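Local structure of UDP-N-acetylenolpyruvoylglucosamine reductase (Listeria monocytogenes, 3TX1) at residues L39-P42 against L43-T47; G163-S166 against D167-A171; K256-D260 against S261-G265; M293-I296 against A297-Q301. The protein probably catalyses the NADPH-dependent reduction of UDP-N-acetylenolpyruvoylglucosamine to UDP-N-acetylmuramate in peptidoglycan biosynthesis, with bound FAD as its cofactor. All blocks are in the same frame, centred on the assembly; numbering follows the deposited sequence.

Contact 1: L39-P42 against L43-T47; sequences LNEP and LSKYT
The Tyr46 ring meets Glu41 along its edge, with the carboxyl carbon CD of Glu41 lying in the ring plane. The closest approach is Glu41 CG to Tyr46 CE1 at 3.5 Å, and the carbonyl oxygen of Pro42 also sits near the ring plane, 4.1 Å from CE1 of Tyr46. Over one face of the same ring, CG of Lys45 stands 4.3 Å above the centre. The carboxylate of Glu41 is turned almost square to the ring, their planes 81° apart. Beyond the two segments, Phe58 and His103 pack against the tyrosine as well, the histidine edge-to-face.

Glu41 reaches the ring because chi1 (180°, CG trans to the backbone N) sets CG against CE1, and the bend at chi2 (69°) swings CD into the plane of the ring. The contact is one of van der Waals packing: Glu41 OE1 remains 3.7 Å from Tyr46 OH. Lys45 runs out extended, leaving its NZ 5.6 Å from Glu41 OE2, so any attraction between these opposite charges is probably a loose electrostatic one.

Leu43 points away from 39-42, though its CD2 still comes within 3.6 Å of Glu41 O, and its buried side chain packs on Ala55, Phe58 and Ile92. The backbone beyond it is held by Tyr46 N bonding Leu43 O at 2.8 Å.

The layout is that of an edge strand, 36-42 of the four-stranded mixed sheet, running into a turn whose residues 43-45 have helical backbone angles without the regular helix bonds, and the side chain of Tyr46 comes to about 8 Å from the FAD.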
# COMPACT_ATOMS: atom_id res chain seq x y z
N LEU A 39 -14.29 6.41 16.41
CA LEU A 39 -14.59 5.33 17.28
C LEU A 39 -15.01 4.14 16.46
O LEU A 39 -15.84 4.23 15.57
CB LEU A 39 -15.70 5.82 18.20
CG LEU A 39 -15.66 7.33 18.40
CD1 LEU A 39 -16.33 8.15 17.32
CD2 LEU A 39 -16.20 7.70 19.76
N ASN A 40 -14.39 3.02 16.77
CA ASN A 40 -14.71 1.74 16.08
C ASN A 40 -14.99 1.74 14.57
O ASN A 40 -15.98 1.16 14.13
CB ASN A 40 -15.88 1.03 16.78
CG ASN A 40 -15.52 0.53 18.16
OD1 ASN A 40 -14.57 -0.25 18.32
ND2 ASN A 40 -16.28 0.95 19.17
N GLU A 41 -14.11 2.35 13.79
CA GLU A 41 -14.39 2.64 12.40
C GLU A 41 -14.19 1.42 11.52
O GLU A 41 -13.11 0.82 11.56
CB GLU A 41 -13.51 3.81 11.96
CG GLU A 41 -13.68 4.23 10.52
CD GLU A 41 -15.01 4.88 10.22
OE1 GLU A 41 -15.23 5.99 10.72
OE2 GLU A 41 -15.80 4.29 9.43
N PRO A 42 -15.24 1.01 10.76
CA PRO A 42 -15.02 -0.10 9.83
C PRO A 42 -14.14 0.43 8.73
O PRO A 42 -14.40 1.51 8.16
CB PRO A 42 -16.43 -0.43 9.32
CG PRO A 42 -17.34 0.17 10.33
CD PRO A 42 -16.65 1.42 10.77
N LEU A 43 -13.07 -0.30 8.46
CA LEU A 43 -12.04 0.14 7.55
C LEU A 43 -12.31 -0.02 6.09
O LEU A 43 -11.59 0.53 5.27
CB LEU A 43 -10.72 -0.54 7.92
CG LEU A 43 -10.34 -0.26 9.39
CD1 LEU A 43 -9.15 -1.07 9.88
CD2 LEU A 43 -10.12 1.24 9.59
N SER A 44 -13.35 -0.76 5.73
CA SER A 44 -13.61 -1.04 4.32
C SER A 44 -13.83 0.24 3.54
O SER A 44 -13.60 0.28 2.32
CB SER A 44 -14.81 -1.94 4.16
OG SER A 44 -15.95 -1.24 4.58
N LYS A 45 -14.27 1.28 4.25
CA LYS A 45 -14.46 2.62 3.68
C LYS A 45 -13.15 3.23 3.15
O LYS A 45 -13.18 4.03 2.23
CB LYS A 45 -15.08 3.57 4.72
CG LYS A 45 -15.24 5.01 4.22
CD LYS A 45 -15.87 5.94 5.26
CE LYS A 45 -15.86 7.38 4.74
NZ LYS A 45 -16.51 8.34 5.68
N TYR A 46 -12.01 2.80 3.72
CA TYR A 46 -10.69 3.33 3.39
C TYR A 46 -9.78 2.34 2.68
O TYR A 46 -8.59 2.65 2.51
CB TYR A 46 -9.95 3.73 4.67
CG TYR A 46 -10.73 4.66 5.55
CD1 TYR A 46 -11.54 4.16 6.56
CD2 TYR A 46 -10.68 6.04 5.37
CE1 TYR A 46 -12.29 4.99 7.37
CE2 TYR A 46 -11.42 6.88 6.18
CZ TYR A 46 -12.23 6.36 7.18
OH TYR A 46 -12.99 7.19 7.98
N THR A 47 -10.27 1.16 2.32
CA THR A 47 -9.36 0.18 1.73
C THR A 47 -9.69 -0.05 0.33
O THR A 47 -10.85 -0.03 -0.08
CB THR A 47 -9.36 -1.22 2.36
OG1 THR A 47 -10.66 -1.79 2.23
CG2 THR A 47 -8.92 -1.21 3.81

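Contact 2: G163-S166 against D167-A171; sequences GEIS and DVLEA
Asp167 folds back on Glu164, and its backbone N gives a weak bond to Glu164 O, 2.9 Å long but bent to 127° at the hydrogen. The next link of the turn is firmer: Val168 N donates to Ile165 O over 2.8 Å at 141°, approaching well above the plane of that carbonyl and not along a lone pair. With CG of Asp167 trans to its own carbonyl carbon (chi1 -68°), the carboxylate is carried back over residue 164, where OD2 lies 3.0 Å from Glu164 N and 3.7 Å from Glu164 CB.

Other polar groups of the turn and of the strand after it find partners outside them. Ser166 N is taken by the side-chain oxygen OD1 of Asn157, and Glu170 OE1 bonds the hydroxyl of Ser211. Backbone bonds tie Ile165 to Ala158, just ahead of strand 159-160, and Val168 to Ser211 of strand 204-214.

The apolar part is the contact of Ile165 CG2 with Leu169 CD2 at 3.4 Å, the two side chains meeting at a slant; both are buried and both also touch Leu154 of helix 150-156. The side chain of Glu164 comes to about 4 Å from that of Arg194, a predicted active-site residue.

One short helical turn thus joins strand 163-164 to strand 169-175 within the FAD-binding domain, and the second strand opens with a classic beta bulge in which Glu170 and Ala171 both face Thr209.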
# COMPACT_ATOMS: atom_id res chain seq x y z
N GLY A 163 11.13 -0.84 -13.01
CA GLY A 163 11.34 0.38 -12.20
C GLY A 163 11.01 0.13 -10.71
O GLY A 163 10.32 -0.84 -10.38
N GLU A 164 11.49 1.00 -9.82
CA GLU A 164 11.33 0.80 -8.38
C GLU A 164 11.64 2.07 -7.61
O GLU A 164 12.50 2.82 -8.04
CB GLU A 164 12.25 -0.30 -7.92
CG GLU A 164 11.63 -1.12 -6.83
CD GLU A 164 12.34 -2.44 -6.63
OE1 GLU A 164 13.55 -2.52 -6.97
OE2 GLU A 164 11.68 -3.40 -6.13
N ILE A 165 10.95 2.30 -6.48
CA ILE A 165 11.11 3.51 -5.63
C ILE A 165 12.54 3.69 -5.17
O ILE A 165 13.07 4.81 -5.19
CB ILE A 165 10.15 3.50 -4.41
CG1 ILE A 165 8.69 3.76 -4.81
CG2 ILE A 165 10.54 4.54 -3.36
CD1 ILE A 165 8.37 5.21 -5.15
N SER A 166 13.20 2.59 -4.77
CA SER A 166 14.58 2.66 -4.32
C SER A 166 15.46 3.19 -5.43
O SER A 166 16.46 3.83 -5.15
CB SER A 166 15.11 1.32 -3.79
OG SER A 166 15.13 0.33 -4.80
N ASP A 167 15.09 2.93 -6.68
CA ASP A 167 15.85 3.52 -7.80
C ASP A 167 15.93 5.03 -7.65
O ASP A 167 16.95 5.61 -8.00
CB ASP A 167 15.22 3.23 -9.17
CG ASP A 167 15.31 1.77 -9.56
OD1 ASP A 167 16.27 1.10 -9.10
OD2 ASP A 167 14.46 1.31 -10.36
N VAL A 168 14.89 5.68 -7.14
CA VAL A 168 14.94 7.13 -7.06
C VAL A 168 14.67 7.77 -5.72
O VAL A 168 14.49 9.01 -5.65
CB VAL A 168 14.05 7.83 -8.11
CG1 VAL A 168 14.71 7.78 -9.47
CG2 VAL A 168 12.64 7.26 -8.10
N LEU A 169 14.67 6.99 -4.67
CA LEU A 169 14.43 7.54 -3.35
C LEU A 169 15.63 8.31 -2.91
O LEU A 169 16.66 7.73 -2.74
CB LEU A 169 14.19 6.42 -2.38
CG LEU A 169 13.44 6.76 -1.11
CD1 LEU A 169 12.58 7.98 -1.25
CD2 LEU A 169 12.61 5.54 -0.83
N GLU A 170 15.49 9.61 -2.69
CA GLU A 170 16.62 10.40 -2.26
C GLU A 170 16.67 10.43 -0.72
O GLU A 170 17.66 10.02 -0.09
CB GLU A 170 16.48 11.83 -2.75
CG GLU A 170 17.49 12.80 -2.16
CD GLU A 170 18.92 12.51 -2.57
OE1 GLU A 170 19.13 11.70 -3.51
OE2 GLU A 170 19.83 13.08 -1.92
N ALA A 171 15.59 10.94 -0.13
CA ALA A 171 15.49 11.15 1.30
C ALA A 171 14.05 10.93 1.76
O ALA A 171 13.10 11.01 0.98
CB ALA A 171 15.93 12.57 1.62

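Contact 3: K256-D260 against S261-G265; sequences KLIQD and SGLQG
Ser261 uses both its donors on Leu257 O: the backbone N at 2.8 Å, nearly in line with the carbonyl, and the hydroxyl OG at 3.0 Å, from above the carbonyl plane. The hydroxyl reaches back because OG is trans to the carbonyl carbon (chi1 -57°) and lies beside the backbone N, so one carbonyl oxygen receives two bonds. Ser261 N is shared in turn, since it also donates to Ile258 O at 3.0 Å.

Two further backbone bonds close the helix. Gly262 N donates to Gln259 O over 3.1 Å at 157°. The other, from Leu263 N to Ile258 O, is weak at 3.4 Å. With the positive phi of Gly262 (78°), this pair makes a Schellman motif, which ends helix 254-260 and turns the chain away toward strand 267-268.

Apolar packing bridges the same cap: Ile258 CG2 lies 3.8 Å from Leu263 CB, the side chains crossing at about a right angle. Both are buried. Ile258 also touches Phe246 and Ala278, and Leu263 touches Tyr298.

Among the polar side chains, Gln259 and Gln264 run side by side in extended form, pointing the same way, with their amide planes nearly perpendicular. Gln264 OE1 comes 2.7 Å from Gln259 NE2, while Gln264 NE2 is bonded to the carbonyl of Ser274. Lys256 NZ and Asp260 OD1, one helical turn apart, form a long salt bridge of 3.7 Å.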
# COMPACT_ATOMS: atom_id res chain seq x y z
N LYS A 256 -0.05 -17.81 -13.90
CA LYS A 256 -0.07 -18.95 -14.79
C LYS A 256 -0.40 -20.19 -14.01
O LYS A 256 -1.20 -20.98 -14.48
CB LYS A 256 1.25 -19.12 -15.53
CG LYS A 256 1.18 -20.03 -16.75
CD LYS A 256 0.36 -19.39 -17.88
CE LYS A 256 0.78 -19.90 -19.26
NZ LYS A 256 0.62 -21.37 -19.42
N LEU A 257 0.23 -20.36 -12.84
CA LEU A 257 -0.05 -21.52 -11.98
C LEU A 257 -1.53 -21.54 -11.59
O LEU A 257 -2.24 -22.55 -11.72
CB LEU A 257 0.75 -21.41 -10.70
CG LEU A 257 2.19 -21.89 -10.62
CD1 LEU A 257 2.73 -21.43 -9.28
CD2 LEU A 257 2.25 -23.40 -10.71
N ILE A 258 -2.00 -20.40 -11.13
CA ILE A 258 -3.35 -20.32 -10.72
C ILE A 258 -4.24 -20.75 -11.88
O ILE A 258 -5.09 -21.63 -11.73
CB ILE A 258 -3.65 -18.92 -10.18
CG1 ILE A 258 -2.74 -18.67 -8.99
CG2 ILE A 258 -5.11 -18.80 -9.80
CD1 ILE A 258 -2.95 -17.37 -8.24
N GLN A 259 -3.99 -20.17 -13.04
CA GLN A 259 -4.81 -20.43 -14.20
C GLN A 259 -4.72 -21.88 -14.56
O GLN A 259 -5.73 -22.55 -14.73
CB GLN A 259 -4.35 -19.56 -15.32
CG GLN A 259 -5.38 -19.32 -16.40
CD GLN A 259 -4.88 -18.29 -17.39
OE1 GLN A 259 -3.69 -17.97 -17.41
NE2 GLN A 259 -5.77 -17.76 -18.19
N ASP A 260 -3.50 -22.40 -14.55
CA ASP A 260 -3.26 -23.83 -14.81
C ASP A 260 -3.94 -24.79 -13.82
O ASP A 260 -4.19 -25.93 -14.16
CB ASP A 260 -1.75 -24.11 -14.85
CG ASP A 260 -1.05 -23.51 -16.08
OD1 ASP A 260 -1.73 -22.97 -17.00
OD2 ASP A 260 0.20 -23.60 -16.15
N SER A 261 -4.21 -24.34 -12.59
CA SER A 261 -4.86 -25.22 -11.60
C SER A 261 -6.38 -25.23 -11.70
O SER A 261 -7.05 -25.85 -10.89
CB SER A 261 -4.42 -24.85 -10.19
OG SER A 261 -3.01 -24.94 -10.11
N GLY A 262 -6.92 -24.53 -12.70
CA GLY A 262 -8.34 -24.45 -12.90
C GLY A 262 -9.03 -23.50 -11.96
O GLY A 262 -10.23 -23.58 -11.79
N LEU A 263 -8.29 -22.59 -11.35
CA LEU A 263 -8.90 -21.65 -10.42
C LEU A 263 -9.37 -20.33 -10.99
O LEU A 263 -9.97 -19.56 -10.28
CB LEU A 263 -7.94 -21.31 -9.29
CG LEU A 263 -7.54 -22.47 -8.38
CD1 LEU A 263 -6.19 -22.10 -7.75
CD2 LEU A 263 -8.64 -22.74 -7.37
N GLN A 264 -9.11 -20.04 -12.25
CA GLN A 264 -9.52 -18.75 -12.77
C GLN A 264 -11.04 -18.66 -12.93
O GLN A 264 -11.66 -19.51 -13.60
CB GLN A 264 -8.83 -18.44 -14.08
CG GLN A 264 -9.02 -16.98 -14.44
CD GLN A 264 -8.14 -16.50 -15.58
OE1 GLN A 264 -7.73 -17.28 -16.46
NE2 GLN A 264 -7.86 -15.20 -15.58
N GLY A 265 -11.62 -17.62 -12.31
CA GLY A 265 -13.05 -17.38 -12.33
C GLY A 265 -13.67 -17.88 -11.04
O GLY A 265 -14.81 -17.59 -10.73

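Contact 4: M293-I296 against A297-Q301; sequences MNLI and AYVQQ
Ile296 and Gln300 lie alongside one another and point the same way, Ile296 CG2 being 3.8 Å from Gln300 OE1. In Gln300, chi1 (-76°, CG trans to the carbonyl carbon) lays CG 3.3 Å from Ile296 O, and the extended chain beyond carries OE1 to Ile296 CG2. Its amide NE2 is engaged elsewhere, by the carbonyl oxygen of Leu311.

The other pair meets at an angle. Leu295 and Val299 lean across each other, CD1 of the leucine 4.2 Å from CG2 of the valine, a looser touch on a buried face that packs against Val273 of strand 271-273. Tyr298 takes a different direction: only its CB approaches, 3.4 Å from Asn294 O, while the ring leads away to stack on His266.

Beneath these side chains the backbone bonds are regular. Gln300 N to Ile296 O is 2.9 Å and nearly straight at 174°, and Val299 N to Leu295 O is also 2.9 Å, with both donors arriving close to the carbonyl direction.

Buried Leu295, Ile296 and Val299 against exposed Asn294, Ala297 and Tyr298 mark an amphipathic alpha-helix, 289-307, packed by its apolar side on strands 271-273 and 281-283 of the C-terminal domain.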
# COMPACT_ATOMS: atom_id res chain seq x y z
N MET A 293 -9.68 -14.20 2.47
CA MET A 293 -8.85 -15.18 3.18
C MET A 293 -9.22 -16.57 2.75
O MET A 293 -8.38 -17.46 2.70
CB MET A 293 -9.02 -15.10 4.71
CG MET A 293 -8.58 -13.84 5.47
SD MET A 293 -7.02 -13.04 4.91
CE MET A 293 -5.80 -14.36 4.81
N ASN A 294 -10.51 -16.77 2.49
CA ASN A 294 -10.98 -18.06 2.11
C ASN A 294 -10.57 -18.39 0.68
O ASN A 294 -10.11 -19.49 0.39
CB ASN A 294 -12.50 -18.17 2.35
CG ASN A 294 -12.86 -18.56 3.81
OD1 ASN A 294 -13.91 -18.18 4.33
ND2 ASN A 294 -11.97 -19.32 4.46
N LEU A 295 -10.67 -17.44 -0.22
CA LEU A 295 -10.24 -17.71 -1.57
C LEU A 295 -8.71 -17.84 -1.63
O LEU A 295 -8.17 -18.75 -2.29
CB LEU A 295 -10.79 -16.66 -2.53
CG LEU A 295 -10.63 -16.89 -4.01
CD1 LEU A 295 -10.92 -18.36 -4.32
CD2 LEU A 295 -11.56 -15.94 -4.76
N ILE A 296 -8.01 -16.98 -0.91
CA ILE A 296 -6.57 -17.08 -0.89
C ILE A 296 -6.16 -18.47 -0.43
O ILE A 296 -5.36 -19.13 -1.08
CB ILE A 296 -5.94 -16.03 0.02
CG1 ILE A 296 -6.09 -14.62 -0.58
CG2 ILE A 296 -4.46 -16.34 0.25
CD1 ILE A 296 -5.45 -13.53 0.29
N ALA A 297 -6.72 -18.94 0.67
CA ALA A 297 -6.30 -20.26 1.17
C ALA A 297 -6.66 -21.41 0.22
O ALA A 297 -5.89 -22.37 0.04
CB ALA A 297 -6.84 -20.49 2.56
N TYR A 298 -7.81 -21.30 -0.42
CA TYR A 298 -8.22 -22.36 -1.31
C TYR A 298 -7.31 -22.43 -2.56
O TYR A 298 -6.99 -23.51 -3.06
CB TYR A 298 -9.68 -22.17 -1.64
CG TYR A 298 -10.27 -23.19 -2.55
CD1 TYR A 298 -10.86 -24.37 -2.04
CD2 TYR A 298 -10.32 -22.95 -3.93
CE1 TYR A 298 -11.46 -25.30 -2.90
CE2 TYR A 298 -10.90 -23.88 -4.79
CZ TYR A 298 -11.45 -25.03 -4.28
OH TYR A 298 -11.99 -25.89 -5.19
N VAL A 299 -6.88 -21.27 -3.03
CA VAL A 299 -5.98 -21.20 -4.15
C VAL A 299 -4.64 -21.79 -3.73
O VAL A 299 -4.13 -22.70 -4.38
CB VAL A 299 -5.77 -19.76 -4.62
CG1 VAL A 299 -4.50 -19.63 -5.45
CG2 VAL A 299 -6.99 -19.25 -5.37
N GLN A 300 -4.08 -21.28 -2.64
CA GLN A 300 -2.84 -21.81 -2.11
C GLN A 300 -2.94 -23.30 -2.00
O GLN A 300 -2.06 -24.03 -2.42
CB GLN A 300 -2.61 -21.26 -0.72
CG GLN A 300 -2.15 -19.83 -0.69
CD GLN A 300 -1.80 -19.35 0.71
OE1 GLN A 300 -2.64 -19.36 1.62
NE2 GLN A 300 -0.58 -18.88 0.88
N GLN A 301 -4.04 -23.77 -1.43
CA GLN A 301 -4.17 -25.21 -1.24
C GLN A 301 -4.28 -26.01 -2.53
O GLN A 301 -3.72 -27.07 -2.63
CB GLN A 301 -5.33 -25.54 -0.30
CG GLN A 301 -5.41 -27.01 -0.01
CD GLN A 301 -4.13 -27.54 0.62
OE1 GLN A 301 -3.33 -26.77 1.20
NE2 GLN A 301 -3.92 -28.84 0.50

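Overall arrangement
From the N terminus the four contacts follow in series; none nests within or crosses another; contacts 1 to 3 close only local turns, and contact 4 lies within one helix. Contact 1 comes where strand 36-42 leaves the mixed sheet, and contact 2 where the short helix 165-168 carries the chain from strand 163-164 to strand 169-175 of the larger antiparallel sheet; the two lie on opposite sides of the chain's centre. Contacts 3 and 4 belong to the C-terminal domain, with centres about 12 Å apart, and they alone touch: Leu263 packs on Tyr298 and Val299, and Ile258 on Val299, joining the end of helix 254-260 to the middle of helix 289-307.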